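Local coordinates for protein RNA-dependent RNA polymerase (Toscana virus, PDB 6QW0) that carries a manganese-binding endonuclease at the N-terminus of the viral L protein, which probably cleaves capped host RNAs to provide primers for viral transcription, at residues K92-V97 and Q111-I116; G60-P65 and V190-L195; K7-P12 and T119-V124; H19-Y24 and V176-L181. All blocks are in the same frame, centred on the assembly; numbering follows the deposited sequence.

Contact 1. Residues K92-V97 and Q111-I116. With MN3 (manganese (III) ion), chain C.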
loop_
_atom_site.group_PDB
_atom_site.type_symbol
_atom_site.label_atom_id
_atom_site.label_comp_id
_atom_site.label_asym_id
_atom_site.label_seq_id
_atom_site.Cartn_x
_atom_site.Cartn_y
_atom_site.Cartn_z
ATOM N N LYS A 92 8.423 10.082 -1.097
ATOM C CA LYS A 92 9.397 9.854 -2.159
ATOM C C LYS A 92 8.752 10.085 -3.527
ATOM O O LYS A 92 7.761 9.436 -3.880
ATOM C CB LYS A 92 9.978 8.447 -2.054
ATOM C CG LYS A 92 11.249 8.252 -2.862
ATOM C CD LYS A 92 11.400 6.831 -3.363
ATOM C CE LYS A 92 12.333 6.047 -2.466
ATOM N NZ LYS A 92 12.038 4.587 -2.503
ATOM N N LYS A 93 9.317 11.015 -4.293
ATOM C CA LYS A 93 8.781 11.431 -5.579
ATOM C C LYS A 93 9.434 10.653 -6.713
ATOM O O LYS A 93 10.565 10.170 -6.591
ATOM C CB LYS A 93 9.017 12.929 -5.805
ATOM C CG LYS A 93 8.717 13.822 -4.610
ATOM C CD LYS A 93 7.231 14.066 -4.485
ATOM C CE LYS A 93 6.917 15.125 -3.441
ATOM N NZ LYS A 93 5.450 15.378 -3.408
ATOM N N PHE A 94 8.704 10.538 -7.830
ATOM C CA PHE A 94 9.293 9.975 -9.042
ATOM C C PHE A 94 10.637 10.615 -9.350
ATOM O O PHE A 94 11.582 9.920 -9.744
ATOM C CB PHE A 94 8.344 10.161 -10.232
ATOM C CG PHE A 94 7.248 9.131 -10.309
ATOM C CD1 PHE A 94 7.543 7.797 -10.526
ATOM C CD2 PHE A 94 5.921 9.510 -10.187
ATOM C CE1 PHE A 94 6.522 6.847 -10.604
ATOM C CE2 PHE A 94 4.904 8.570 -10.267
ATOM C CZ PHE A 94 5.210 7.245 -10.470
ATOM N N VAL A 95 10.740 11.937 -9.159
ATOM C CA VAL A 95 11.935 12.666 -9.584
ATOM C C VAL A 95 13.155 12.229 -8.785
ATOM O O VAL A 95 14.291 12.312 -9.275
ATOM C CB VAL A 95 11.698 14.189 -9.488
ATOM C CG1 VAL A 95 11.785 14.684 -8.026
ATOM C CG2 VAL A 95 12.693 14.947 -10.364
ATOM N N GLU A 96 12.959 11.752 -7.550
ATOM C CA GLU A 96 14.093 11.280 -6.771
ATOM C C GLU A 96 14.675 9.992 -7.324
ATOM O O GLU A 96 15.846 9.695 -7.071
ATOM C CB GLU A 96 13.680 11.087 -5.313
ATOM C CG GLU A 96 12.962 12.289 -4.730
ATOM C CD GLU A 96 12.463 12.024 -3.329
ATOM O OE1 GLU A 96 13.195 11.362 -2.564
ATOM O OE2 GLU A 96 11.335 12.456 -3.004
ATOM N N VAL A 97 13.897 9.222 -8.078
ATOM C CA VAL A 97 14.364 7.960 -8.625
ATOM C C VAL A 97 14.792 8.102 -10.082
ATOM O O VAL A 97 15.754 7.463 -10.509
ATOM C CB VAL A 97 13.259 6.891 -8.470
ATOM C CG1 VAL A 97 13.649 5.601 -9.165
ATOM C CG2 VAL A 97 12.989 6.633 -6.997
ATOM N N GLN A 111 4.703 13.543 -8.385
ATOM C CA GLN A 111 3.809 12.537 -7.839
ATOM C C GLN A 111 4.569 11.603 -6.907
ATOM O O GLN A 111 5.763 11.345 -7.086
ATOM C CB GLN A 111 3.163 11.728 -8.962
ATOM C CG GLN A 111 2.118 12.484 -9.746
ATOM C CD GLN A 111 1.274 11.549 -10.598
ATOM O OE1 GLN A 111 1.790 10.874 -11.490
ATOM N NE2 GLN A 111 -0.023 11.506 -10.330
ATOM N N SER A 112 3.857 11.060 -5.922
ATOM C CA SER A 112 4.466 10.253 -4.867
ATOM C C SER A 112 3.593 9.046 -4.554
ATOM O O SER A 112 2.798 9.058 -3.604
ATOM C CB SER A 112 4.696 11.093 -3.608
ATOM O OG SER A 112 5.326 10.331 -2.590
ATOM N N PRO A 113 3.738 7.963 -5.321
ATOM C CA PRO A 113 3.045 6.713 -4.978
ATOM C C PRO A 113 3.543 6.178 -3.644
ATOM O O PRO A 113 4.563 6.613 -3.105
ATOM C CB PRO A 113 3.408 5.760 -6.125
ATOM C CG PRO A 113 4.222 6.583 -7.114
ATOM C CD PRO A 113 4.750 7.762 -6.369
ATOM N N ASP A 114 2.811 5.204 -3.095
ATOM C CA ASP A 114 3.145 4.718 -1.754
ATOM C C ASP A 114 4.517 4.052 -1.704
ATOM O O ASP A 114 5.203 4.120 -0.676
ATOM C CB ASP A 114 2.080 3.741 -1.259
ATOM C CG ASP A 114 0.830 4.448 -0.774
ATOM O OD1 ASP A 114 0.947 5.342 0.088
ATOM O OD2 ASP A 114 -0.270 4.149 -1.277
HETATM N N MSE A 115 4.926 3.381 -2.778
HETATM C CA MSE A 115 6.248 2.765 -2.829
HETATM C C MSE A 115 6.838 2.895 -4.234
HETATM O O MSE A 115 6.121 2.714 -5.223
HETATM C CB MSE A 115 6.207 1.284 -2.432
HETATM C CG MSE A 115 5.413 0.915 -1.159
HETATM SE SE MSE A 115 5.578 -0.971 -0.767
HETATM C CE MSE A 115 7.420 -0.915 -0.085
ATOM N N ILE A 116 8.133 3.223 -4.311
ATOM C CA ILE A 116 8.928 3.097 -5.538
ATOM C C ILE A 116 10.162 2.287 -5.157
ATOM O O ILE A 116 11.023 2.769 -4.406
ATOM C CB ILE A 116 9.328 4.454 -6.144
ATOM C CG1 ILE A 116 8.107 5.345 -6.367
ATOM C CG2 ILE A 116 10.077 4.251 -7.474
ATOM C CD1 ILE A 116 8.447 6.776 -6.821
HETATM MN MN MN3 C . -2.179 5.341 -1.182
HETATM O O HOH W 1 7.274 6.649 -3.266
HETATM O O HOH W 2 8.987 4.665 -1.965
HETATM O O HOH W 3 -1.669 7.595 -0.674
HETATM O O HOH W 4 -4.094 6.704 -1.399
#
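Gln111 meets Phe94 twice: its O accepts the N-H of Phe94 at 3.1 Å (O to N), and its side chain runs beside the phenyl ring, pointing the same way. Its amide NE2 reaches Lys149 O. Next, Ser112, small and polar, donates from OG to Lys92 O at 2.9 Å, the hydroxyl sitting above the carbonyl plane; one water joins Lys92 O to Pro113 O. The Pro113 ring crosses Phe94 at about a right angle, with CD over one ring face. Asp114 turns away and binds manganese through OD2, with His79, Glu128 and Phe129 O completing the protein ligands, as expected of a PD-(D/E)XK nuclease. After the classic beta bulge of Asp114 and Met115 (selenomethionine here) opposite Val127, branched Ile116 meets Phe94 CD1 with CD1 and Val97 CG2 with CG2. Bends at chi2 and chi3 bring Lys92 NZ to Ile116 O at 2.8 Å, in the carbonyl plane. Beyond, Phe94 packs on Ala153 of helix 136-157, while Pro113 and Ile116 pack against strand 124-131, on Val126 and Val124.

Contact 2. Residues G60-P65 and V190-L195. With SO4 (sulfate ion), chain E.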
loop_
_atom_site.group_PDB
_atom_site.type_symbol
_atom_site.label_atom_id
_atom_site.label_comp_id
_atom_site.label_asym_id
_atom_site.label_seq_id
_atom_site.Cartn_x
_atom_site.Cartn_y
_atom_site.Cartn_z
ATOM N N GLY A 60 -3.358 -10.141 12.628
ATOM C CA GLY A 60 -3.074 -9.012 13.481
ATOM C C GLY A 60 -1.717 -9.050 14.150
ATOM O O GLY A 60 -1.379 -8.107 14.873
ATOM N N SER A 61 -0.924 -10.096 13.911
ATOM C CA SER A 61 0.371 -10.209 14.569
ATOM C C SER A 61 1.337 -9.114 14.146
ATOM O O SER A 61 2.334 -8.891 14.840
ATOM C CB SER A 61 1.002 -11.568 14.279
ATOM O OG SER A 61 1.184 -11.737 12.885
ATOM N N THR A 62 1.065 -8.406 13.047
ATOM C CA THR A 62 1.945 -7.302 12.676
ATOM C C THR A 62 1.646 -6.008 13.418
ATOM O O THR A 62 2.369 -5.030 13.224
ATOM C CB THR A 62 1.872 -7.008 11.171
ATOM O OG1 THR A 62 0.555 -6.541 10.832
ATOM C CG2 THR A 62 2.225 -8.236 10.348
ATOM N N ILE A 63 0.605 -5.959 14.246
ATOM C CA ILE A 63 0.210 -4.709 14.890
ATOM C C ILE A 63 1.111 -4.453 16.090
ATOM O O ILE A 63 1.315 -5.339 16.927
ATOM C CB ILE A 63 -1.269 -4.768 15.312
ATOM C CG1 ILE A 63 -2.162 -4.919 14.071
ATOM C CG2 ILE A 63 -1.646 -3.526 16.107
ATOM C CD1 ILE A 63 -3.561 -5.419 14.415
ATOM N N GLN A 64 1.610 -3.245 16.195
ATOM C CA GLN A 64 2.438 -2.786 17.299
ATOM C C GLN A 64 1.568 -2.194 18.407
ATOM O O GLN A 64 0.494 -1.643 18.136
ATOM C CB GLN A 64 3.437 -1.744 16.808
ATOM C CG GLN A 64 4.370 -2.271 15.721
ATOM C CD GLN A 64 4.979 -3.612 16.076
ATOM O OE1 GLN A 64 5.765 -3.717 17.021
ATOM N NE2 GLN A 64 4.615 -4.651 15.329
ATOM N N PRO A 65 2.018 -2.276 19.662
ATOM C CA PRO A 65 1.137 -1.901 20.787
ATOM C C PRO A 65 0.905 -0.415 20.973
ATOM O O PRO A 65 -0.081 -0.059 21.629
ATOM C CB PRO A 65 1.851 -2.493 22.004
ATOM C CG PRO A 65 3.273 -2.681 21.565
ATOM C CD PRO A 65 3.171 -3.066 20.121
ATOM N N VAL A 190 -6.889 -6.821 5.574
ATOM C CA VAL A 190 -8.284 -6.602 5.951
ATOM C C VAL A 190 -8.421 -6.450 7.466
ATOM O O VAL A 190 -9.119 -5.551 7.946
ATOM C CB VAL A 190 -9.169 -7.739 5.412
ATOM C CG1 VAL A 190 -10.614 -7.570 5.902
ATOM C CG2 VAL A 190 -9.140 -7.770 3.888
ATOM N N PHE A 191 -7.742 -7.299 8.232
ATOM C CA PHE A 191 -7.806 -7.196 9.694
ATOM C C PHE A 191 -7.355 -5.816 10.179
ATOM O O PHE A 191 -7.997 -5.200 11.039
ATOM C CB PHE A 191 -6.955 -8.302 10.314
ATOM C CG PHE A 191 -7.109 -8.429 11.804
ATOM C CD1 PHE A 191 -6.307 -7.686 12.659
ATOM C CD2 PHE A 191 -8.041 -9.296 12.351
ATOM C CE1 PHE A 191 -6.428 -7.798 14.033
ATOM C CE2 PHE A 191 -8.170 -9.415 13.732
ATOM C CZ PHE A 191 -7.366 -8.672 14.570
ATOM N N ARG A 192 -6.234 -5.317 9.650
ATOM C CA ARG A 192 -5.748 -4.000 10.049
ATOM C C ARG A 192 -6.698 -2.891 9.607
ATOM O O ARG A 192 -6.863 -1.893 10.323
ATOM C CB ARG A 192 -4.342 -3.764 9.468
ATOM C CG ARG A 192 -3.266 -4.680 10.061
ATOM C CD ARG A 192 -1.853 -4.367 9.478
ATOM N NE ARG A 192 -1.420 -3.005 9.782
ATOM C CZ ARG A 192 -0.467 -2.687 10.655
ATOM N NH1 ARG A 192 0.185 -3.636 11.321
ATOM N NH2 ARG A 192 -0.172 -1.414 10.870
ATOM N N PHE A 193 -7.315 -3.037 8.422
ATOM C CA PHE A 193 -8.272 -2.042 7.940
ATOM C C PHE A 193 -9.487 -1.978 8.855
ATOM O O PHE A 193 -9.941 -0.886 9.215
ATOM C CB PHE A 193 -8.693 -2.363 6.496
ATOM C CG PHE A 193 -9.668 -1.384 5.892
ATOM C CD1 PHE A 193 -9.392 -0.021 5.858
ATOM C CD2 PHE A 193 -10.848 -1.837 5.307
ATOM C CE1 PHE A 193 -10.281 0.874 5.279
ATOM C CE2 PHE A 193 -11.738 -0.943 4.716
ATOM C CZ PHE A 193 -11.458 0.405 4.701
ATOM N N ARG A 194 -10.007 -3.138 9.255
ATOM C CA ARG A 194 -11.182 -3.158 10.122
ATOM C C ARG A 194 -10.883 -2.483 11.451
ATOM O O ARG A 194 -11.699 -1.703 11.963
ATOM C CB ARG A 194 -11.642 -4.593 10.344
ATOM C CG ARG A 194 -12.195 -5.258 9.089
ATOM C CD ARG A 194 -12.574 -6.688 9.389
ATOM N NE ARG A 194 -13.256 -7.323 8.270
ATOM C CZ ARG A 194 -13.781 -8.542 8.322
ATOM N NH1 ARG A 194 -13.699 -9.259 9.442
ATOM N NH2 ARG A 194 -14.383 -9.047 7.255
ATOM N N LEU A 195 -9.710 -2.757 12.015
ATOM C CA LEU A 195 -9.338 -2.131 13.277
ATOM C C LEU A 195 -9.137 -0.634 13.100
ATOM O O LEU A 195 -9.525 0.164 13.963
ATOM C CB LEU A 195 -8.075 -2.793 13.828
ATOM C CG LEU A 195 -7.569 -2.192 15.135
ATOM C CD1 LEU A 195 -8.637 -2.340 16.229
ATOM C CD2 LEU A 195 -6.271 -2.863 15.548
HETATM S S SO4 E . -14.496 -12.822 6.891
HETATM O O1 SO4 E . -14.367 -14.055 7.652
HETATM O O2 SO4 E . -15.223 -11.826 7.672
HETATM O O3 SO4 E . -15.213 -13.098 5.645
HETATM O O4 SO4 E . -13.159 -12.329 6.595
HETATM O O HOH W 5 1.253 -1.436 13.672
#
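Thr62 and Ile63 end a type I beta turn, Gly60 to Ile63, that docks on helix 183-203 through Phe191, Arg192 and Leu195. The polar link belongs to Arg192, whose NH1 donates to Thr62 OG1 at 3.0 Å, the hydroxyl lying at the edge of the guanidinium and near its plane. A weak bond from NH1 to Thr62 O adds to it. Thr62 OG1 is also hydrogen-bonded to Glu188, and Arg192 NH2 reaches Phe81 O and a water held by Gln64 N, so the long arginine, with its many N-H groups, ties turn, helix and helix 77-82 together. The apolar part centres on Ile63: CD1 meets the edge of the Phe191 ring, 3.7 Å from CE1, and touches Leu195 CD2 one helical turn on. Gly60, lacking a side chain, can lay its backbone over the Phe191 face, CA 3.6 Å from CD1. Arg194, extended, leads off to a sulfate ion, probably from the crystallisation liquor, and its NH2 donates to SO4 O2 at 2.9 Å.

Contact 3. Residues K7-P12 and T119-V124; sequences KKQPAP and TETGHV
Extended beyond CG and with that atom set beside its own backbone N (chi1 -62°), the Gln9 side chain stretches to Thr121. Thr121 OG1 likewise stands beside its backbone N, which turns the hydroxyl to the incoming amide. The bond that results, Gln9 NE2 to Thr121 OG1 at 3.1 Å, is weak, because the N-H points poorly at the oxygen (127°). NE2 is held mainly by Leu6 O, just before the segment, and the Thr121 bond only adds to it; a long polar side chain suits such a surface bridge. Nearby, Lys7 and Glu120 cross at about a right angle, Lys7 CG lying 4.1 Å from Glu120 CB and 3.7 Å from the backbone Glu120 O. In the conformer of His123 described here, one of two, Pro12 lies over one face of the imidazole, so this contact is less certain. Residues 119-122 form a type I turn, closed by Gly122 N to Thr119 O at 3.0 Å, and Gly122 takes a positive phi of 101° that glycine tolerates easily. With Thr119 N bonded to His123 O, the pattern fits a hairpin with a G1 bulge. That hairpin joins strand 115-118 to strand 124-131. Pro12 and His123 both touch Pro162, just ahead of strand 163-171, and the 7-12 loop leads toward strand 16-17, which pairs parallel with that same strand.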
loop_
_atom_site.group_PDB
_atom_site.type_symbol
_atom_site.label_atom_id
_atom_site.label_comp_id
_atom_site.label_asym_id
_atom_site.label_seq_id
_atom_site.Cartn_x
_atom_site.Cartn_y
_atom_site.Cartn_z
ATOM N N LYS A 7 24.171 -5.617 -11.421
ATOM C CA LYS A 7 24.049 -4.367 -12.156
ATOM C C LYS A 7 24.772 -4.389 -13.495
ATOM O O LYS A 7 24.705 -3.396 -14.228
ATOM C CB LYS A 7 24.579 -3.209 -11.309
ATOM C CG LYS A 7 23.957 -3.130 -9.927
ATOM C CD LYS A 7 24.347 -1.840 -9.206
ATOM C CE LYS A 7 23.529 -0.653 -9.712
ATOM N NZ LYS A 7 23.579 0.502 -8.766
ATOM N N LYS A 8 25.449 -5.487 -13.831
ATOM C CA LYS A 8 26.241 -5.594 -15.050
ATOM C C LYS A 8 25.562 -6.472 -16.098
ATOM O O LYS A 8 26.235 -7.044 -16.953
ATOM C CB LYS A 8 27.627 -6.150 -14.725
ATOM C CG LYS A 8 28.334 -5.428 -13.572
ATOM C CD LYS A 8 29.769 -5.921 -13.423
ATOM C CE LYS A 8 30.397 -5.484 -12.096
ATOM N NZ LYS A 8 30.479 -4.004 -11.988
ATOM N N GLN A 9 24.233 -6.581 -16.056
ATOM C CA GLN A 9 23.529 -7.457 -16.986
ATOM C C GLN A 9 23.099 -6.713 -18.239
ATOM O O GLN A 9 22.962 -5.485 -18.228
ATOM C CB GLN A 9 22.291 -8.040 -16.320
ATOM C CG GLN A 9 22.560 -8.895 -15.129
ATOM C CD GLN A 9 21.269 -9.491 -14.607
ATOM O OE1 GLN A 9 20.661 -10.352 -15.256
ATOM N NE2 GLN A 9 20.812 -8.995 -13.465
ATOM N N PRO A 10 22.849 -7.433 -19.340
ATOM C CA PRO A 10 22.217 -6.793 -20.504
ATOM C C PRO A 10 20.889 -6.162 -20.103
ATOM O O PRO A 10 20.218 -6.616 -19.175
ATOM C CB PRO A 10 22.029 -7.952 -21.497
ATOM C CG PRO A 10 23.075 -8.974 -21.087
ATOM C CD PRO A 10 23.167 -8.859 -19.586
ATOM N N ALA A 11 20.529 -5.090 -20.800
ATOM C CA ALA A 11 19.406 -4.268 -20.367
ATOM C C ALA A 11 18.081 -4.997 -20.585
ATOM O O ALA A 11 17.906 -5.659 -21.608
ATOM C CB ALA A 11 19.391 -2.944 -21.127
ATOM N N PRO A 12 17.147 -4.896 -19.644
ATOM C CA PRO A 12 15.802 -5.445 -19.857
ATOM C C PRO A 12 14.984 -4.544 -20.766
ATOM O O PRO A 12 15.295 -3.369 -20.960
ATOM C CB PRO A 12 15.203 -5.479 -18.449
ATOM C CG PRO A 12 15.922 -4.386 -17.710
ATOM C CD PRO A 12 17.311 -4.316 -18.297
ATOM N N THR A 119 15.472 -2.234 -8.006
ATOM C CA THR A 119 16.259 -3.456 -7.852
ATOM C C THR A 119 17.598 -3.332 -8.577
ATOM O O THR A 119 17.766 -2.514 -9.485
ATOM C CB THR A 119 15.507 -4.687 -8.382
ATOM O OG1 THR A 119 15.373 -4.611 -9.806
ATOM C CG2 THR A 119 14.126 -4.791 -7.754
ATOM N N GLU A 120 18.554 -4.187 -8.184
ATOM C CA GLU A 120 19.874 -4.157 -8.818
ATOM C C GLU A 120 19.798 -4.524 -10.296
ATOM O O GLU A 120 20.535 -3.973 -11.122
ATOM C CB GLU A 120 20.831 -5.097 -8.085
ATOM C CG GLU A 120 21.124 -4.685 -6.661
ATOM C CD GLU A 120 22.156 -5.576 -5.993
ATOM O OE1 GLU A 120 22.672 -6.501 -6.657
ATOM O OE2 GLU A 120 22.450 -5.349 -4.801
ATOM N N THR A 121 18.906 -5.451 -10.650
ATOM C CA THR A 121 18.750 -5.847 -12.041
ATOM C C THR A 121 18.234 -4.698 -12.897
ATOM O O THR A 121 18.372 -4.732 -14.125
ATOM C CB THR A 121 17.834 -7.076 -12.103
ATOM O OG1 THR A 121 18.522 -8.186 -11.517
ATOM C CG2 THR A 121 17.461 -7.440 -13.533
ATOM N N GLY A 122 17.687 -3.659 -12.275
ATOM C CA GLY A 122 17.279 -2.473 -12.994
ATOM C C GLY A 122 15.800 -2.356 -13.276
ATOM O O GLY A 122 15.418 -1.574 -14.151
ATOM N N HIS A 123 14.966 -3.135 -12.603
ATOM C CA HIS A 123 13.532 -2.936 -12.674
ATOM C C HIS A 123 13.103 -1.987 -11.565
ATOM O O HIS A 123 13.765 -1.873 -10.528
ATOM C CB HIS A 123 12.789 -4.268 -12.543
ATOM C CG HIS A 123 12.910 -5.159 -13.745
ATOM N ND1 HIS A 123 13.883 -6.129 -13.858
ATOM C CD2 HIS A 123 12.168 -5.240 -14.877
ATOM C CE1 HIS A 123 13.745 -6.759 -15.012
ATOM N NE2 HIS A 123 12.717 -6.233 -15.652
ATOM N N VAL A 124 11.991 -1.295 -11.791
ATOM C CA VAL A 124 11.402 -0.417 -10.785
ATOM C C VAL A 124 9.972 -0.867 -10.534
ATOM O O VAL A 124 9.206 -1.078 -11.477
ATOM C CB VAL A 124 11.437 1.057 -11.216
ATOM C CG1 VAL A 124 10.735 1.914 -10.165
ATOM C CG2 VAL A 124 12.892 1.517 -11.423
#

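Contact 4. Residues H19-Y24 and V176-L181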
loop_
_atom_site.group_PDB
_atom_site.type_symbol
_atom_site.label_atom_id
_atom_site.label_comp_id
_atom_site.label_asym_id
_atom_site.label_seq_id
_atom_site.Cartn_x
_atom_site.Cartn_y
_atom_site.Cartn_z
ATOM N N HIS A 19 0.158 -6.210 -14.185
ATOM C CA HIS A 19 -0.463 -7.515 -14.006
ATOM C C HIS A 19 -1.953 -7.320 -13.724
ATOM O O HIS A 19 -2.357 -6.271 -13.224
ATOM C CB HIS A 19 0.200 -8.283 -12.856
ATOM C CG HIS A 19 1.605 -8.706 -13.153
ATOM N ND1 HIS A 19 1.920 -9.949 -13.658
ATOM C CD2 HIS A 19 2.777 -8.038 -13.034
ATOM C CE1 HIS A 19 3.227 -10.030 -13.838
ATOM N NE2 HIS A 19 3.770 -8.885 -13.461
ATOM N N PRO A 20 -2.793 -8.294 -14.086
ATOM C CA PRO A 20 -4.250 -8.105 -13.952
ATOM C C PRO A 20 -4.689 -8.058 -12.495
ATOM O O PRO A 20 -4.162 -8.778 -11.648
ATOM C CB PRO A 20 -4.842 -9.328 -14.672
ATOM C CG PRO A 20 -3.720 -10.335 -14.702
ATOM C CD PRO A 20 -2.437 -9.548 -14.765
ATOM N N LEU A 21 -5.661 -7.189 -12.213
ATOM C CA LEU A 21 -6.255 -7.121 -10.883
ATOM C C LEU A 21 -7.057 -8.379 -10.592
ATOM O O LEU A 21 -7.771 -8.896 -11.455
ATOM C CB LEU A 21 -7.157 -5.895 -10.757
ATOM C CG LEU A 21 -6.480 -4.520 -10.825
ATOM C CD1 LEU A 21 -7.536 -3.456 -11.030
ATOM C CD2 LEU A 21 -5.609 -4.211 -9.583
ATOM N N ARG A 22 -6.922 -8.871 -9.364
ATOM C CA ARG A 22 -7.641 -10.036 -8.873
ATOM C C ARG A 22 -8.454 -9.651 -7.646
ATOM O O ARG A 22 -8.063 -8.773 -6.863
ATOM C CB ARG A 22 -6.670 -11.168 -8.511
ATOM C CG ARG A 22 -5.830 -11.660 -9.710
ATOM C CD ARG A 22 -4.682 -12.566 -9.271
ATOM N NE ARG A 22 -5.137 -13.556 -8.300
ATOM C CZ ARG A 22 -4.352 -14.449 -7.705
ATOM N NH1 ARG A 22 -3.055 -14.495 -7.984
ATOM N NH2 ARG A 22 -4.870 -15.296 -6.824
ATOM N N ARG A 23 -9.569 -10.351 -7.453
ATOM C CA ARG A 23 -10.381 -10.171 -6.256
ATOM C C ARG A 23 -10.057 -11.257 -5.244
ATOM O O ARG A 23 -9.998 -12.444 -5.586
ATOM C CB ARG A 23 -11.873 -10.186 -6.587
ATOM C CG ARG A 23 -12.277 -9.156 -7.625
ATOM C CD ARG A 23 -13.738 -8.763 -7.489
ATOM N NE ARG A 23 -14.047 -7.608 -8.328
ATOM C CZ ARG A 23 -15.202 -6.956 -8.298
ATOM N NH1 ARG A 23 -16.168 -7.347 -7.469
ATOM N NH2 ARG A 23 -15.388 -5.919 -9.098
ATOM N N TYR A 24 -9.846 -10.844 -3.999
ATOM C CA TYR A 24 -9.535 -11.733 -2.893
ATOM C C TYR A 24 -10.570 -11.525 -1.803
ATOM O O TYR A 24 -10.940 -10.388 -1.512
ATOM C CB TYR A 24 -8.163 -11.437 -2.296
ATOM C CG TYR A 24 -6.978 -11.647 -3.204
ATOM C CD1 TYR A 24 -6.346 -12.871 -3.263
ATOM C CD2 TYR A 24 -6.463 -10.601 -3.953
ATOM C CE1 TYR A 24 -5.235 -13.071 -4.051
ATOM C CE2 TYR A 24 -5.348 -10.795 -4.764
ATOM C CZ TYR A 24 -4.744 -12.036 -4.793
ATOM O OH TYR A 24 -3.629 -12.271 -5.564
ATOM N N VAL A 176 -8.707 -6.050 -3.552
ATOM C CA VAL A 176 -8.491 -6.120 -4.994
ATOM C C VAL A 176 -7.043 -5.730 -5.244
ATOM O O VAL A 176 -6.620 -4.632 -4.866
ATOM C CB VAL A 176 -9.453 -5.210 -5.764
ATOM C CG1 VAL A 176 -9.159 -5.285 -7.258
ATOM C CG2 VAL A 176 -10.894 -5.637 -5.481
ATOM N N SER A 177 -6.282 -6.632 -5.864
ATOM C CA SER A 177 -4.852 -6.384 -6.049
ATOM C C SER A 177 -4.357 -7.186 -7.240
ATOM O O SER A 177 -4.879 -8.261 -7.536
ATOM C CB SER A 177 -4.047 -6.780 -4.800
ATOM O OG SER A 177 -2.664 -6.461 -4.961
ATOM N N ASN A 178 -3.314 -6.679 -7.901
ATOM C CA ASN A 178 -2.635 -7.484 -8.908
ATOM C C ASN A 178 -1.349 -8.116 -8.375
ATOM O O ASN A 178 -0.627 -8.769 -9.138
ATOM C CB ASN A 178 -2.384 -6.674 -10.203
ATOM C CG ASN A 178 -1.650 -5.365 -9.984
ATOM O OD1 ASN A 178 -1.450 -4.914 -8.862
ATOM N ND2 ASN A 178 -1.259 -4.732 -11.089
ATOM N N LEU A 179 -1.076 -7.988 -7.080
ATOM C CA LEU A 179 -0.106 -8.879 -6.465
ATOM C C LEU A 179 -0.723 -10.267 -6.302
ATOM O O LEU A 179 -1.945 -10.442 -6.344
ATOM C CB LEU A 179 0.350 -8.336 -5.105
ATOM C CG LEU A 179 1.177 -7.049 -5.136
ATOM C CD1 LEU A 179 1.194 -6.407 -3.739
ATOM C CD2 LEU A 179 2.594 -7.336 -5.622
ATOM N N ASP A 180 0.139 -11.265 -6.111
ATOM C CA ASP A 180 -0.275 -12.651 -5.874
ATOM C C ASP A 180 -0.204 -12.906 -4.368
ATOM O O ASP A 180 0.840 -13.266 -3.833
ATOM C CB ASP A 180 0.620 -13.601 -6.660
ATOM C CG ASP A 180 0.245 -15.059 -6.476
ATOM O OD1 ASP A 180 -0.903 -15.357 -6.077
ATOM O OD2 ASP A 180 1.117 -15.913 -6.730
ATOM N N LEU A 181 -1.328 -12.716 -3.678
ATOM C CA LEU A 181 -1.345 -12.671 -2.217
ATOM C C LEU A 181 -1.856 -13.980 -1.631
ATOM O O LEU A 181 -2.768 -14.601 -2.179
ATOM C CB LEU A 181 -2.236 -11.527 -1.729
ATOM C CG LEU A 181 -1.862 -10.116 -2.186
ATOM C CD1 LEU A 181 -2.952 -9.135 -1.815
ATOM C CD2 LEU A 181 -0.523 -9.665 -1.601
HETATM O O HOH W 6 -2.072 -10.317 -10.975
HETATM O O HOH W 7 -2.756 -15.996 -4.504
#
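Over one face of the Tyr24 ring sits Leu181 CB, a CH-pi contact at 4.3 Å from CB to the ring centroid, while Leu179 O and Ser177 O lie at the ring edge. The Arg22 guanidinium has Tyr24 OH over the centre of one face. Bent at chi3 (46°), the arginine brings NH1 to Asp180 OD1 at 3.0 Å, a salt bridge from above the carboxylate plane; a water held by Arg22 NH2, Asp180 OD1 and Leu181 O reinforces it. In the Asn178 side chain, whose CG is squeezed between backbone N and carbonyl carbon (chi1 54°), ND2 donates to His19 O at 2.9 Å with that oxygen nearly in the amide plane. Asparagine suits the place because its amide also spans to strand 163-171, ND2 to Leu165 O and OD1 to Ile167 N. Between strands 22-25 and 174-177 of the mixed sheet, Arg22 and Ser177 form an antiparallel hydrogen-bonded pair, Arg22 N to Ser177 O at 2.8 Å. Ser177 OG accepts from Leu179 N, an ST turn, and is also hydrogen-bonded to Ile167 O. The phenol oxygen makes two bonds: Tyr24 OH donates to Leu179 O at 2.6 Å on a lone pair and accepts from Leu181 N at 3.0 Å. Both roles of the hydroxyl are thus used, and the nearby guanidinium charge probably makes it a stronger donor.

Overall arrangement
All four contacts lie within the nuclease domain, joining chain parts far apart in sequence except in contact 1. Contact 1 is nested within the loops closed by the other three, whereas contacts 2, 3 and 4 interlace. Contacts 1 and 3 share the hairpin of strands 115-118 and 124-131 and touch through Ile116 and Val124, with centres about 19 Å apart. Contact 4 pairs strands 22-25 and 174-177 of the same sheet, followed in the chain by helix 183-203, which carries contact 2. Contacts 1 and 2, about 26 Å between centres, sit on opposite sides of the chain's centre, so manganese ligand Asp114 and the turn on helix 183-203 lie in separate parts of the domain.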